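Local coordinates for protein VP5 (Halorubrum pleomorphic virus 2, PDB 6QGI) that is an envelope protein of a pleomorphic archaeal virus and probably fuses the viral membrane with that of the haloarchaeal host cell, at residues Thr47-Lys52 with Asp218-Leu223; Val142-Asn147 with Gly210-Tyr215; Asp155-Pro160 with Thr181-Arg186; Tyr191-Met196 with Leu203-Asn208; Ser197-Asp202 with Asn224-Lys229. All blocks are in the same frame, centred on the assembly; numbering follows the deposited sequence.

All five contacts lie in the N-terminal part of the envelope protein; the glycan at Asn396 is outside these segments. Interactions 1 and 2 share a beta-hairpin: Leu220 N probably hydrogen-bonds to Val213 O at 2.8 Å. Interactions 3 and 4 share a small sheet, with a probable hydrogen bond of 2.8 Å from Tyr193 N to Val182 O. Interactions 4 and 5 are closest, with centres about 6 Å apart. They share one long loop, and Tyr191 OH and Asp202 OD2 probably bond at 2.7 Å. Phe143 CD1 of interaction 2 packs on Leu156 CD2 of interaction 3 at 3.7 Å. Interactions 1 and 5 adjoin in sequence, where the hairpin runs into helix 225-253.

Interaction 1 (Thr47-Lys52 with Asp218-Leu223); sequences TAKTRK and DSLVYL. Unlike the reference sequence in segment 218-223: Asp218 (reference Asn).
Ala48 and Tyr222 meet where helix 37-60 packs against the beta-hairpin of strands 212-215 and 218-221. The axes of helix 47-52 and strand 218-221 cross at 42°, 9.1 Å apart at their closest. Tyr222 follows directly after the strand. Ala48 lies over one face of its ring as a CH-pi contact, with Ala48 CB 3.9 Å from the centroid of the Tyr222 ring. Leu223 CG lies over the opposite face. The ring is thus held between the helix and the following residue, Leu223. Arg51 comes to the ring edge, in the ring plane: its CG is 3.7 Å from Tyr222 CE2. Beyond CG the arginine bends twice and leaves the contact for a salt bridge with Glu123 of helix 91-133. Leu220 spreads its two methyls over the helix surface. With chi1 of Leu220 at 62°, they reach two neighbouring residues: CD1 of Leu220 is 3.9 Å from Ala48 CB, and CD2 of Leu220 is 3.6 Å from Lys49 CB. The Lys49 side chain stands roughly perpendicular to that of Leu220. The Lys52 chain runs antiparallel to the Tyr222 side chain, CB against CB. Farther along the lysine chain, Lys52 CE lies 3.4 Å from Val221 O.

Interaction 2 (Val142-Asn147 with Gly210-Tyr215); sequences VFLMLN and GPTVQY
Phe143 and Val213 form a single backbone bridge, with their CA atoms 4.8 Å apart, and two hydrogen bonds flank it. Gln214 N donates to Val142 O at 2.8 Å in an almost straight bond of 175°. Leu144 N donates to Thr212 O at 3.0 Å, in the carbonyl plane but more bent, at 151°. The touching parts of the two segments run 118° apart, so the loop soon leaves the strand. Thr212 O also receives a CA-H contact from Phe143 CA at 3.2 Å. The loop, which connects helix 91-133 to strand 155-159, adds an isolated bridge to the edge of strand 212-215 that does not face its hairpin partner 218-221. The Phe143 side chain lies alongside Pro211 and Val213, and all three extend in a similar direction. CE1 of Phe143 touches CG2 of Val213 at 3.5 Å, and Phe143 CD1 is 4.0 Å from Pro211 CB. The same ring packs on Leu124, Ile127 and Leu128 of helix 91-133, so it sits between strand 212-215 and that helix. Leu144 CB meets Thr212 CB at 3.7 Å. Gln214 CG packs on Val142 O at 3.4 Å.

Interaction 3 (Asp155-Pro160 with Thr181-Arg186); sequences DLLANP and TVEVDR
An antiparallel strand pair in a small beta-sheet joins Leu157 to Glu183 and Asn159 to Thr181, both as hydrogen-bonded pairs. Leu157 N bonds to Glu183 O at 2.9 Å, and Glu183 N to Leu157 O at 2.7 Å. Asn159 N reaches Thr181 O at 2.9 Å, nearly straight at 175°. The side chains of Leu157, Asn159, Thr181 and Glu183 share one face of the sheet. There Asn159 ND2 makes two bonds. One goes to Thr181 OG1 at 3.0 Å, 20° out of the amide plane; that hydroxyl also bonds to Asp165 O. The other goes to Glu183 OE2 at 2.9 Å, near that plane, on its anti lone pair. Asn159 OD1 is also close to OE2 of Glu183, a 3.1 Å pair of acceptors. The glutamate chain is extended (chi1 -173°), which carries OE2 across to the amide. Leu157 CD1 lies alongside, 3.7 Å from Glu183 OE1. Leu156, Ala158, Val182 and Val184 line the other face, where Leu156 CD1 meets Val182 CG1 at 4.1 Å. This apolar face packs on helix 91-133: Ala158 touches Val121 and Leu128, and Val182 touches Trp117. Strand 189-193 pairs with the far edge of strand 176-186.

Interaction 4 (Tyr191-Met196 with Leu203-Asn208); sequences YYYDPM and LGDLKN
Tyr191 and Tyr193 project from strand 189-193 of the small antiparallel sheet onto the loop that leads toward strand 212-215. One hydrogen bond crosses between the two segments, a long one: Leu206 N donates to Tyr193 OH at 3.3 Å, with an angle of 146° at the hydrogen. Of the other polar groups, the Asp205 carboxylate accepts from Gly201 N through OD2, and the Tyr191 hydroxyl is bonded to Asp202. These bonds tie both side chains to the loop between the segments. The van der Waals contacts are close. Gly204 has no side chain, and its carbonyl carbon meets the edge of the Tyr191 ring, C of Gly204 being 3.4 Å from CE2 of Tyr191. The Asp205 carboxylate stands at 89° to the same ring. Its OD1 is modelled only 2.9 Å from Tyr191 CD2, short enough to be doubtful. Asp205 CG lies anti to its own carbonyl carbon (chi1 -65°), which brings the carboxylate beside the Tyr191 ring. Tyr193 OH is likewise modelled very close, 3.0 Å from Asp205 CA. The apolar contact is made by Leu206, which comes to the edge of the Tyr193 ring, in its plane. There Leu206 CD1 is 3.9 Å from Tyr193 CE2.

Interaction 5 (Ser197-Asp202 with Asn224-Lys229); sequences SGLVGD and NASNWK
Leu199 approaches the flat amide of Asn224 with a methyl, CD1 of Leu199 lying 4.3 Å from OD1 of Asn224, at the N-terminus of helix 225-253. Another flat group of this helix start is the Trp228 indole. It carries Asn224 O at its edge, in plane, and leads away from the loop to meet Trp117 of helix 91-133 edge-to-face. Asn224 is the N-cap residue. Its OD1 accepts a weak bond of 3.3 Å from Ser226 N, and its carbonyl O accepts from Asn227 N at 2.9 Å. The loop 197-202 packs on the first turn of the helix by van der Waals contact, and no hydrogen bond joins the two segments. Gly198 lies at the centre. Its phi of 70° suits glycine, and its lack of a side chain lets the helix start come this close. Ala225 points its methyl at the glycine backbone, with Ala225 CB 3.6 Å from Gly198 CA. One turn on, Lys229 CB is 4.1 Å from the same CA of Gly198. The lysine chain then runs past the loop, and its ammonium bonds to Met196 O and forms a salt bridge with Asp233. Leu199 CD2 meets Ala225 CB at 4.0 Å, and both residues also touch Tyr193 of strand 189-193. The loop thus fills the corner between that strand and the helix start. With chi1 at -59°, Leu199 sets CG and CD1 against Ser226 OG. The closest approach there is Leu199 CD1 to Ser226 OG, modelled at a doubtfully short 3.0 Å.

Interaction 1 (Thr47-Lys52 with Asp218-Leu223)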
# COMPACT_ATOMS: atom_id res chain seq x y z
N THR A 47 -13.62 8.72 8.13
CA THR A 47 -13.30 9.17 6.77
C THR A 47 -11.79 9.46 6.65
O THR A 47 -11.18 9.09 5.64
CB THR A 47 -14.17 10.39 6.39
OG1 THR A 47 -15.55 10.01 6.39
CG2 THR A 47 -13.82 10.96 5.03
N ALA A 48 -11.19 10.10 7.68
CA ALA A 48 -9.76 10.42 7.69
C ALA A 48 -8.90 9.18 7.92
O ALA A 48 -7.80 9.12 7.39
CB ALA A 48 -9.47 11.46 8.76
N LYS A 49 -9.39 8.20 8.71
CA LYS A 49 -8.70 6.95 9.03
C LYS A 49 -8.63 6.07 7.80
O LYS A 49 -7.59 5.46 7.55
CB LYS A 49 -9.40 6.21 10.18
CG LYS A 49 -8.62 5.04 10.76
CD LYS A 49 -9.45 4.27 11.77
CE LYS A 49 -8.60 3.36 12.61
NZ LYS A 49 -8.90 3.50 14.06
N THR A 50 -9.73 6.00 7.03
CA THR A 50 -9.83 5.21 5.81
C THR A 50 -8.99 5.87 4.72
O THR A 50 -8.30 5.16 3.99
CB THR A 50 -11.30 5.03 5.40
OG1 THR A 50 -12.02 4.55 6.53
CG2 THR A 50 -11.47 4.05 4.25
N ARG A 51 -9.01 7.22 4.63
CA ARG A 51 -8.21 7.95 3.65
C ARG A 51 -6.73 7.74 3.91
O ARG A 51 -6.00 7.48 2.96
CB ARG A 51 -8.55 9.46 3.64
CG ARG A 51 -7.86 10.27 2.52
CD ARG A 51 -8.10 9.73 1.11
NE ARG A 51 -9.51 9.81 0.73
CZ ARG A 51 -10.02 9.29 -0.38
NH1 ARG A 51 -9.24 8.65 -1.24
NH2 ARG A 51 -11.32 9.40 -0.63
N LYS A 52 -6.29 7.82 5.19
CA LYS A 52 -4.90 7.62 5.61
C LYS A 52 -4.45 6.20 5.27
O LYS A 52 -3.32 6.02 4.83
CB LYS A 52 -4.75 7.87 7.11
CG LYS A 52 -3.30 7.94 7.59
CD LYS A 52 -3.16 7.35 8.97
CE LYS A 52 -1.76 7.45 9.51
NZ LYS A 52 -0.81 6.54 8.81
N ASP A 218 -8.97 9.48 20.78
CA ASP A 218 -8.11 8.94 19.72
C ASP A 218 -8.01 9.97 18.62
O ASP A 218 -8.98 10.65 18.31
CB ASP A 218 -8.62 7.60 19.19
CG ASP A 218 -9.07 6.66 20.28
OD1 ASP A 218 -8.22 6.25 21.10
OD2 ASP A 218 -10.28 6.34 20.32
N SER A 219 -6.82 10.10 18.06
CA SER A 219 -6.52 11.09 17.04
C SER A 219 -5.60 10.51 15.97
O SER A 219 -4.97 9.47 16.19
CB SER A 219 -5.86 12.30 17.70
OG SER A 219 -5.52 13.29 16.75
N LEU A 220 -5.53 11.16 14.80
CA LEU A 220 -4.66 10.70 13.72
C LEU A 220 -4.24 11.84 12.80
O LEU A 220 -5.00 12.78 12.59
CB LEU A 220 -5.28 9.55 12.90
CG LEU A 220 -6.58 9.81 12.14
CD1 LEU A 220 -6.30 10.39 10.76
CD2 LEU A 220 -7.33 8.54 11.97
N VAL A 221 -3.03 11.72 12.24
CA VAL A 221 -2.48 12.65 11.27
C VAL A 221 -2.57 11.99 9.90
O VAL A 221 -2.28 10.79 9.77
CB VAL A 221 -1.04 13.13 11.60
CG1 VAL A 221 -0.62 14.28 10.70
CG2 VAL A 221 -0.94 13.54 13.05
N TYR A 222 -3.00 12.75 8.91
CA TYR A 222 -3.13 12.32 7.52
C TYR A 222 -2.97 13.56 6.66
O TYR A 222 -2.97 14.67 7.21
CB TYR A 222 -4.47 11.57 7.30
CG TYR A 222 -5.64 12.39 6.82
CD1 TYR A 222 -6.18 13.40 7.61
CD2 TYR A 222 -6.28 12.09 5.62
CE1 TYR A 222 -7.28 14.14 7.19
CE2 TYR A 222 -7.40 12.80 5.20
CZ TYR A 222 -7.89 13.84 5.98
OH TYR A 222 -8.97 14.57 5.55
N LEU A 223 -2.80 13.41 5.33
CA LEU A 223 -2.57 14.52 4.40
C LEU A 223 -1.33 15.34 4.84
O LEU A 223 -1.32 16.57 4.72
CB LEU A 223 -3.82 15.43 4.27
CG LEU A 223 -5.01 14.82 3.55
CD1 LEU A 223 -6.20 15.75 3.59
CD2 LEU A 223 -4.68 14.54 2.14

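Interaction 2 (Val142-Asn147 with Gly210-Tyr215)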
# COMPACT_ATOMS: atom_id res chain seq x y z
N VAL A 142 -13.30 18.78 15.82
CA VAL A 142 -12.90 17.57 15.10
C VAL A 142 -11.39 17.61 14.75
O VAL A 142 -10.78 16.54 14.65
CB VAL A 142 -13.79 17.25 13.86
CG1 VAL A 142 -15.20 16.88 14.29
CG2 VAL A 142 -13.82 18.40 12.86
N PHE A 143 -10.81 18.82 14.58
CA PHE A 143 -9.39 19.02 14.25
C PHE A 143 -8.61 19.64 15.40
O PHE A 143 -9.17 20.44 16.15
CB PHE A 143 -9.23 19.90 12.99
CG PHE A 143 -9.79 19.29 11.73
CD1 PHE A 143 -9.09 18.31 11.04
CD2 PHE A 143 -11.02 19.72 11.22
CE1 PHE A 143 -9.62 17.76 9.86
CE2 PHE A 143 -11.55 19.14 10.07
CZ PHE A 143 -10.85 18.17 9.39
N LEU A 144 -7.31 19.30 15.53
CA LEU A 144 -6.42 19.83 16.58
C LEU A 144 -6.30 21.36 16.46
O LEU A 144 -6.40 22.06 17.47
CB LEU A 144 -5.03 19.16 16.51
CG LEU A 144 -4.03 19.53 17.61
CD1 LEU A 144 -4.39 18.89 18.94
CD2 LEU A 144 -2.63 19.14 17.21
N MET A 145 -6.11 21.86 15.22
CA MET A 145 -6.03 23.28 14.84
C MET A 145 -4.86 23.98 15.51
O MET A 145 -4.92 25.18 15.76
CB MET A 145 -7.36 24.02 15.15
CG MET A 145 -8.58 23.40 14.49
SD MET A 145 -8.63 23.64 12.71
CE MET A 145 -9.31 25.30 12.64
N LEU A 146 -3.78 23.22 15.76
CA LEU A 146 -2.57 23.75 16.38
C LEU A 146 -1.42 23.79 15.40
O LEU A 146 -1.41 23.04 14.42
CB LEU A 146 -2.15 22.92 17.61
CG LEU A 146 -3.01 22.97 18.86
CD1 LEU A 146 -2.41 22.12 19.95
CD2 LEU A 146 -3.18 24.39 19.37
N ASN A 147 -0.44 24.66 15.67
CA ASN A 147 0.78 24.76 14.89
C ASN A 147 1.97 24.31 15.77
O ASN A 147 1.74 23.79 16.87
CB ASN A 147 0.97 26.18 14.32
CG ASN A 147 0.97 27.30 15.33
OD1 ASN A 147 1.48 27.18 16.45
ND2 ASN A 147 0.40 28.44 14.94
N GLY A 210 0.27 17.57 8.64
CA GLY A 210 -1.05 17.44 8.05
C GLY A 210 -2.12 17.60 9.11
O GLY A 210 -1.79 17.61 10.30
N PRO A 211 -3.41 17.74 8.71
CA PRO A 211 -4.47 17.91 9.72
C PRO A 211 -4.52 16.74 10.71
O PRO A 211 -4.30 15.59 10.33
CB PRO A 211 -5.76 17.98 8.90
CG PRO A 211 -5.34 18.26 7.51
CD PRO A 211 -3.95 17.76 7.33
N THR A 212 -4.80 17.06 11.97
CA THR A 212 -4.92 16.06 13.02
C THR A 212 -6.40 15.92 13.33
O THR A 212 -7.03 16.85 13.84
CB THR A 212 -4.05 16.44 14.22
OG1 THR A 212 -2.68 16.40 13.82
CG2 THR A 212 -4.25 15.54 15.42
N VAL A 213 -6.98 14.77 12.97
CA VAL A 213 -8.39 14.49 13.21
C VAL A 213 -8.50 13.76 14.55
O VAL A 213 -7.84 12.75 14.76
CB VAL A 213 -9.07 13.71 12.06
CG1 VAL A 213 -10.54 13.44 12.37
CG2 VAL A 213 -8.95 14.47 10.75
N GLN A 214 -9.33 14.29 15.44
CA GLN A 214 -9.53 13.71 16.76
C GLN A 214 -10.99 13.34 17.01
O GLN A 214 -11.89 14.02 16.53
CB GLN A 214 -9.02 14.67 17.86
CG GLN A 214 -9.69 16.05 17.88
CD GLN A 214 -9.17 16.94 18.98
OE1 GLN A 214 -8.01 16.83 19.41
NE2 GLN A 214 -10.01 17.85 19.45
N TYR A 215 -11.21 12.24 17.75
CA TYR A 215 -12.51 11.73 18.19
C TYR A 215 -12.33 10.75 19.36
O TYR A 215 -11.56 9.79 19.26
CB TYR A 215 -13.32 11.08 17.05
CG TYR A 215 -14.57 10.35 17.51
CD1 TYR A 215 -15.71 11.05 17.91
CD2 TYR A 215 -14.62 8.96 17.54
CE1 TYR A 215 -16.85 10.38 18.36
CE2 TYR A 215 -15.76 8.28 17.98
CZ TYR A 215 -16.87 8.99 18.39
OH TYR A 215 -17.99 8.33 18.82

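Interaction 3 (Asp155-Pro160 with Thr181-Arg186)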
# COMPACT_ATOMS: atom_id res chain seq x y z
N ASP A 155 -7.35 29.37 10.59
CA ASP A 155 -8.26 28.48 9.86
C ASP A 155 -7.50 27.37 9.13
O ASP A 155 -6.32 27.52 8.81
CB ASP A 155 -9.14 29.25 8.84
CG ASP A 155 -10.56 28.73 8.67
OD1 ASP A 155 -10.92 27.72 9.33
OD2 ASP A 155 -11.32 29.33 7.88
N LEU A 156 -8.19 26.24 8.92
CA LEU A 156 -7.72 25.07 8.18
C LEU A 156 -8.63 24.94 6.97
O LEU A 156 -9.83 24.75 7.14
CB LEU A 156 -7.71 23.81 9.07
CG LEU A 156 -7.52 22.44 8.40
CD1 LEU A 156 -6.11 22.27 7.84
CD2 LEU A 156 -7.83 21.32 9.36
N LEU A 157 -8.07 25.14 5.77
CA LEU A 157 -8.84 25.12 4.52
C LEU A 157 -8.26 24.12 3.51
O LEU A 157 -7.09 23.75 3.59
CB LEU A 157 -8.90 26.53 3.91
CG LEU A 157 -9.59 27.62 4.76
CD1 LEU A 157 -9.32 28.99 4.22
CD2 LEU A 157 -11.09 27.37 4.90
N ALA A 158 -9.10 23.67 2.58
CA ALA A 158 -8.73 22.74 1.52
C ALA A 158 -9.20 23.29 0.19
O ALA A 158 -10.38 23.60 0.02
CB ALA A 158 -9.33 21.37 1.79
N ASN A 159 -8.24 23.47 -0.74
CA ASN A 159 -8.51 24.01 -2.07
C ASN A 159 -8.37 22.88 -3.09
O ASN A 159 -7.24 22.54 -3.44
CB ASN A 159 -7.56 25.17 -2.36
CG ASN A 159 -7.48 26.15 -1.22
OD1 ASN A 159 -8.37 26.99 -1.04
ND2 ASN A 159 -6.42 26.06 -0.45
N PRO A 160 -9.49 22.25 -3.53
CA PRO A 160 -9.38 21.12 -4.48
C PRO A 160 -8.86 21.54 -5.85
O PRO A 160 -8.98 22.71 -6.22
CB PRO A 160 -10.82 20.59 -4.59
CG PRO A 160 -11.56 21.20 -3.47
CD PRO A 160 -10.90 22.51 -3.20
N THR A 181 -4.54 21.80 -2.60
CA THR A 181 -3.67 22.27 -1.52
C THR A 181 -4.37 22.29 -0.17
O THR A 181 -5.56 22.60 -0.09
CB THR A 181 -3.08 23.67 -1.80
OG1 THR A 181 -4.12 24.64 -1.85
CG2 THR A 181 -2.21 23.71 -3.03
N VAL A 182 -3.60 21.97 0.87
CA VAL A 182 -4.01 22.05 2.27
C VAL A 182 -3.54 23.43 2.74
O VAL A 182 -2.34 23.70 2.75
CB VAL A 182 -3.48 20.87 3.13
CG1 VAL A 182 -3.99 20.97 4.57
CG2 VAL A 182 -3.87 19.53 2.53
N GLU A 183 -4.48 24.32 3.03
CA GLU A 183 -4.25 25.71 3.41
C GLU A 183 -4.31 25.93 4.92
O GLU A 183 -5.24 25.46 5.58
CB GLU A 183 -5.29 26.60 2.72
CG GLU A 183 -5.11 28.10 2.86
CD GLU A 183 -6.11 28.95 2.11
OE1 GLU A 183 -6.29 30.13 2.49
OE2 GLU A 183 -6.72 28.46 1.13
N VAL A 184 -3.33 26.69 5.45
CA VAL A 184 -3.25 27.11 6.85
C VAL A 184 -3.36 28.63 6.84
O VAL A 184 -2.41 29.29 6.41
CB VAL A 184 -1.97 26.63 7.59
CG1 VAL A 184 -1.97 27.09 9.05
CG2 VAL A 184 -1.82 25.11 7.52
N ASP A 185 -4.52 29.17 7.24
CA ASP A 185 -4.76 30.62 7.28
C ASP A 185 -3.96 31.26 8.41
O ASP A 185 -4.04 30.80 9.56
CB ASP A 185 -6.26 30.93 7.42
CG ASP A 185 -6.65 32.37 7.18
OD1 ASP A 185 -6.47 33.20 8.10
OD2 ASP A 185 -7.16 32.68 6.08
N ARG A 186 -3.16 32.28 8.08
CA ARG A 186 -2.34 33.04 9.03
C ARG A 186 -2.68 34.54 8.91
O ARG A 186 -1.85 35.41 9.19
CB ARG A 186 -0.83 32.77 8.78
CG ARG A 186 -0.43 31.30 8.90
CD ARG A 186 1.07 31.11 8.95
NE ARG A 186 1.57 31.07 10.33
CZ ARG A 186 2.35 32.00 10.88
NH1 ARG A 186 2.74 33.05 10.17
NH2 ARG A 186 2.76 31.88 12.14

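Interaction 4 (Tyr191-Met196 with Leu203-Asn208)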
# COMPACT_ATOMS: atom_id res chain seq x y z
N TYR A 191 -0.36 29.35 4.42
CA TYR A 191 0.54 28.25 4.06
C TYR A 191 -0.20 27.25 3.20
O TYR A 191 -1.29 26.83 3.57
CB TYR A 191 1.14 27.55 5.30
CG TYR A 191 2.17 28.36 6.07
CD1 TYR A 191 2.71 29.53 5.55
CD2 TYR A 191 2.63 27.92 7.30
CE1 TYR A 191 3.66 30.27 6.26
CE2 TYR A 191 3.60 28.64 8.01
CZ TYR A 191 4.11 29.81 7.49
OH TYR A 191 5.04 30.52 8.19
N TYR A 192 0.38 26.88 2.05
CA TYR A 192 -0.25 25.92 1.15
C TYR A 192 0.61 24.67 1.06
O TYR A 192 1.82 24.76 0.85
CB TYR A 192 -0.49 26.55 -0.23
CG TYR A 192 -1.36 27.79 -0.19
CD1 TYR A 192 -2.74 27.70 -0.29
CD2 TYR A 192 -0.79 29.06 -0.07
CE1 TYR A 192 -3.54 28.84 -0.28
CE2 TYR A 192 -1.58 30.20 -0.04
CZ TYR A 192 -2.96 30.09 -0.15
OH TYR A 192 -3.75 31.22 -0.13
N TYR A 193 -0.01 23.50 1.26
CA TYR A 193 0.69 22.21 1.23
C TYR A 193 0.22 21.35 0.08
O TYR A 193 -0.99 21.19 -0.13
CB TYR A 193 0.49 21.41 2.54
CG TYR A 193 0.82 22.15 3.82
CD1 TYR A 193 1.92 23.00 3.91
CD2 TYR A 193 0.07 21.92 4.97
CE1 TYR A 193 2.24 23.65 5.09
CE2 TYR A 193 0.40 22.55 6.17
CZ TYR A 193 1.48 23.41 6.23
OH TYR A 193 1.77 24.04 7.40
N ASP A 194 1.18 20.76 -0.63
CA ASP A 194 0.95 19.85 -1.74
C ASP A 194 2.15 18.86 -1.78
O ASP A 194 3.16 19.15 -1.12
CB ASP A 194 0.75 20.63 -3.07
CG ASP A 194 1.89 21.53 -3.50
OD1 ASP A 194 2.88 21.61 -2.78
OD2 ASP A 194 1.78 22.14 -4.56
N PRO A 195 2.10 17.72 -2.49
CA PRO A 195 3.25 16.79 -2.47
C PRO A 195 4.56 17.36 -3.04
O PRO A 195 5.63 16.82 -2.73
CB PRO A 195 2.77 15.61 -3.32
CG PRO A 195 1.30 15.71 -3.34
CD PRO A 195 0.99 17.16 -3.29
N MET A 196 4.47 18.44 -3.83
CA MET A 196 5.68 19.05 -4.46
C MET A 196 6.37 20.04 -3.50
O MET A 196 7.61 19.98 -3.41
CB MET A 196 5.30 19.78 -5.75
CG MET A 196 4.61 18.89 -6.76
SD MET A 196 2.85 18.65 -6.39
CE MET A 196 2.14 20.06 -7.24
N LEU A 203 7.57 27.17 12.52
CA LEU A 203 6.62 26.78 13.56
C LEU A 203 5.16 27.17 13.21
O LEU A 203 4.24 26.82 13.96
CB LEU A 203 7.01 27.38 14.93
CG LEU A 203 8.27 26.82 15.61
CD1 LEU A 203 8.70 27.73 16.74
CD2 LEU A 203 8.06 25.41 16.13
N GLY A 204 4.96 27.86 12.09
CA GLY A 204 3.64 28.26 11.61
C GLY A 204 2.87 27.12 10.97
O GLY A 204 1.66 27.22 10.76
N ASP A 205 3.58 26.03 10.63
CA ASP A 205 2.99 24.84 10.01
C ASP A 205 2.18 24.04 11.01
O ASP A 205 2.48 24.09 12.20
CB ASP A 205 4.10 23.96 9.39
CG ASP A 205 4.83 24.62 8.25
OD1 ASP A 205 4.52 25.79 7.94
OD2 ASP A 205 5.71 23.98 7.66
N LEU A 206 1.17 23.27 10.52
CA LEU A 206 0.34 22.39 11.35
C LEU A 206 1.26 21.55 12.23
O LEU A 206 2.24 21.00 11.72
CB LEU A 206 -0.57 21.48 10.49
CG LEU A 206 -1.70 22.13 9.70
CD1 LEU A 206 -2.26 21.17 8.68
CD2 LEU A 206 -2.82 22.62 10.62
N LYS A 207 0.99 21.52 13.55
CA LYS A 207 1.80 20.85 14.57
C LYS A 207 2.41 19.53 14.09
O LYS A 207 3.57 19.25 14.39
CB LYS A 207 0.98 20.60 15.84
CG LYS A 207 1.83 20.35 17.08
CD LYS A 207 1.06 19.66 18.17
CE LYS A 207 1.99 19.14 19.23
NZ LYS A 207 1.26 18.36 20.26
N ASN A 208 1.64 18.74 13.34
CA ASN A 208 2.07 17.43 12.88
C ASN A 208 2.09 17.32 11.36
O ASN A 208 1.99 16.22 10.82
CB ASN A 208 1.17 16.36 13.48
CG ASN A 208 1.02 16.45 14.98
OD1 ASN A 208 1.98 16.71 15.71
ND2 ASN A 208 -0.19 16.24 15.46

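Interaction 5 (Ser197-Asp202 with Asn224-Lys229)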
# COMPACT_ATOMS: atom_id res chain seq x y z
N SER A 197 5.61 20.91 -2.84
CA SER A 197 6.19 21.91 -1.95
C SER A 197 6.48 21.37 -0.55
O SER A 197 7.45 21.80 0.08
CB SER A 197 5.28 23.13 -1.84
OG SER A 197 4.16 22.93 -0.99
N GLY A 198 5.65 20.44 -0.08
CA GLY A 198 5.75 19.87 1.26
C GLY A 198 5.37 20.90 2.30
O GLY A 198 4.53 21.77 2.03
N LEU A 199 5.99 20.83 3.48
CA LEU A 199 5.73 21.81 4.55
C LEU A 199 6.62 23.03 4.35
O LEU A 199 7.63 22.94 3.64
CB LEU A 199 5.97 21.19 5.93
CG LEU A 199 5.15 19.96 6.35
CD1 LEU A 199 5.33 19.72 7.81
CD2 LEU A 199 3.67 20.12 6.05
N VAL A 200 6.27 24.17 4.97
CA VAL A 200 7.05 25.41 4.88
C VAL A 200 8.39 25.22 5.63
O VAL A 200 9.43 25.61 5.10
CB VAL A 200 6.25 26.66 5.35
CG1 VAL A 200 7.08 27.93 5.21
CG2 VAL A 200 4.95 26.79 4.56
N GLY A 201 8.35 24.61 6.81
CA GLY A 201 9.53 24.32 7.62
C GLY A 201 9.68 25.08 8.92
O GLY A 201 10.58 24.75 9.71
N ASP A 202 8.82 26.10 9.17
CA ASP A 202 8.84 26.92 10.39
C ASP A 202 7.79 26.41 11.42
O ASP A 202 7.20 25.35 11.22
CB ASP A 202 8.59 28.40 10.03
CG ASP A 202 7.18 28.71 9.56
OD1 ASP A 202 6.78 28.17 8.51
OD2 ASP A 202 6.49 29.48 10.25
N ASN A 224 -0.31 14.63 5.36
CA ASN A 224 0.95 15.21 5.82
C ASN A 224 1.88 15.32 4.63
O ASN A 224 2.44 14.31 4.20
CB ASN A 224 1.55 14.37 6.97
CG ASN A 224 2.79 14.93 7.64
OD1 ASN A 224 3.29 16.02 7.34
ND2 ASN A 224 3.33 14.18 8.59
N ALA A 225 2.05 16.55 4.09
CA ALA A 225 2.90 16.84 2.92
C ALA A 225 4.37 16.40 3.12
O ALA A 225 5.05 16.12 2.13
CB ALA A 225 2.83 18.31 2.58
N SER A 226 4.83 16.30 4.39
CA SER A 226 6.15 15.82 4.80
C SER A 226 6.36 14.35 4.45
O SER A 226 7.51 13.90 4.40
CB SER A 226 6.33 15.98 6.31
OG SER A 226 6.71 17.30 6.63
N ASN A 227 5.26 13.58 4.28
CA ASN A 227 5.29 12.16 3.93
C ASN A 227 5.17 11.95 2.41
O ASN A 227 5.56 10.90 1.91
CB ASN A 227 4.18 11.40 4.65
CG ASN A 227 4.37 11.28 6.14
OD1 ASN A 227 5.46 11.50 6.68
ND2 ASN A 227 3.31 10.90 6.83
N TRP A 228 4.65 12.96 1.70
CA TRP A 228 4.44 12.95 0.25
C TRP A 228 5.62 13.57 -0.50
O TRP A 228 5.95 13.12 -1.59
CB TRP A 228 3.14 13.68 -0.08
CG TRP A 228 1.90 12.94 0.34
CD1 TRP A 228 1.44 12.76 1.61
CD2 TRP A 228 0.97 12.27 -0.52
NE1 TRP A 228 0.28 12.03 1.60
CE2 TRP A 228 -0.03 11.71 0.30
CE3 TRP A 228 0.88 12.12 -1.92
CZ2 TRP A 228 -1.12 11.01 -0.23
CZ3 TRP A 228 -0.19 11.39 -2.44
CH2 TRP A 228 -1.17 10.85 -1.60
N LYS A 229 6.28 14.59 0.10
CA LYS A 229 7.45 15.28 -0.46
C LYS A 229 8.62 14.31 -0.74
O LYS A 229 9.16 14.39 -1.85
CB LYS A 229 7.91 16.45 0.43
CG LYS A 229 9.15 17.20 -0.05
CD LYS A 229 8.95 17.87 -1.40
CE LYS A 229 10.09 18.80 -1.73
NZ LYS A 229 10.08 19.16 -3.17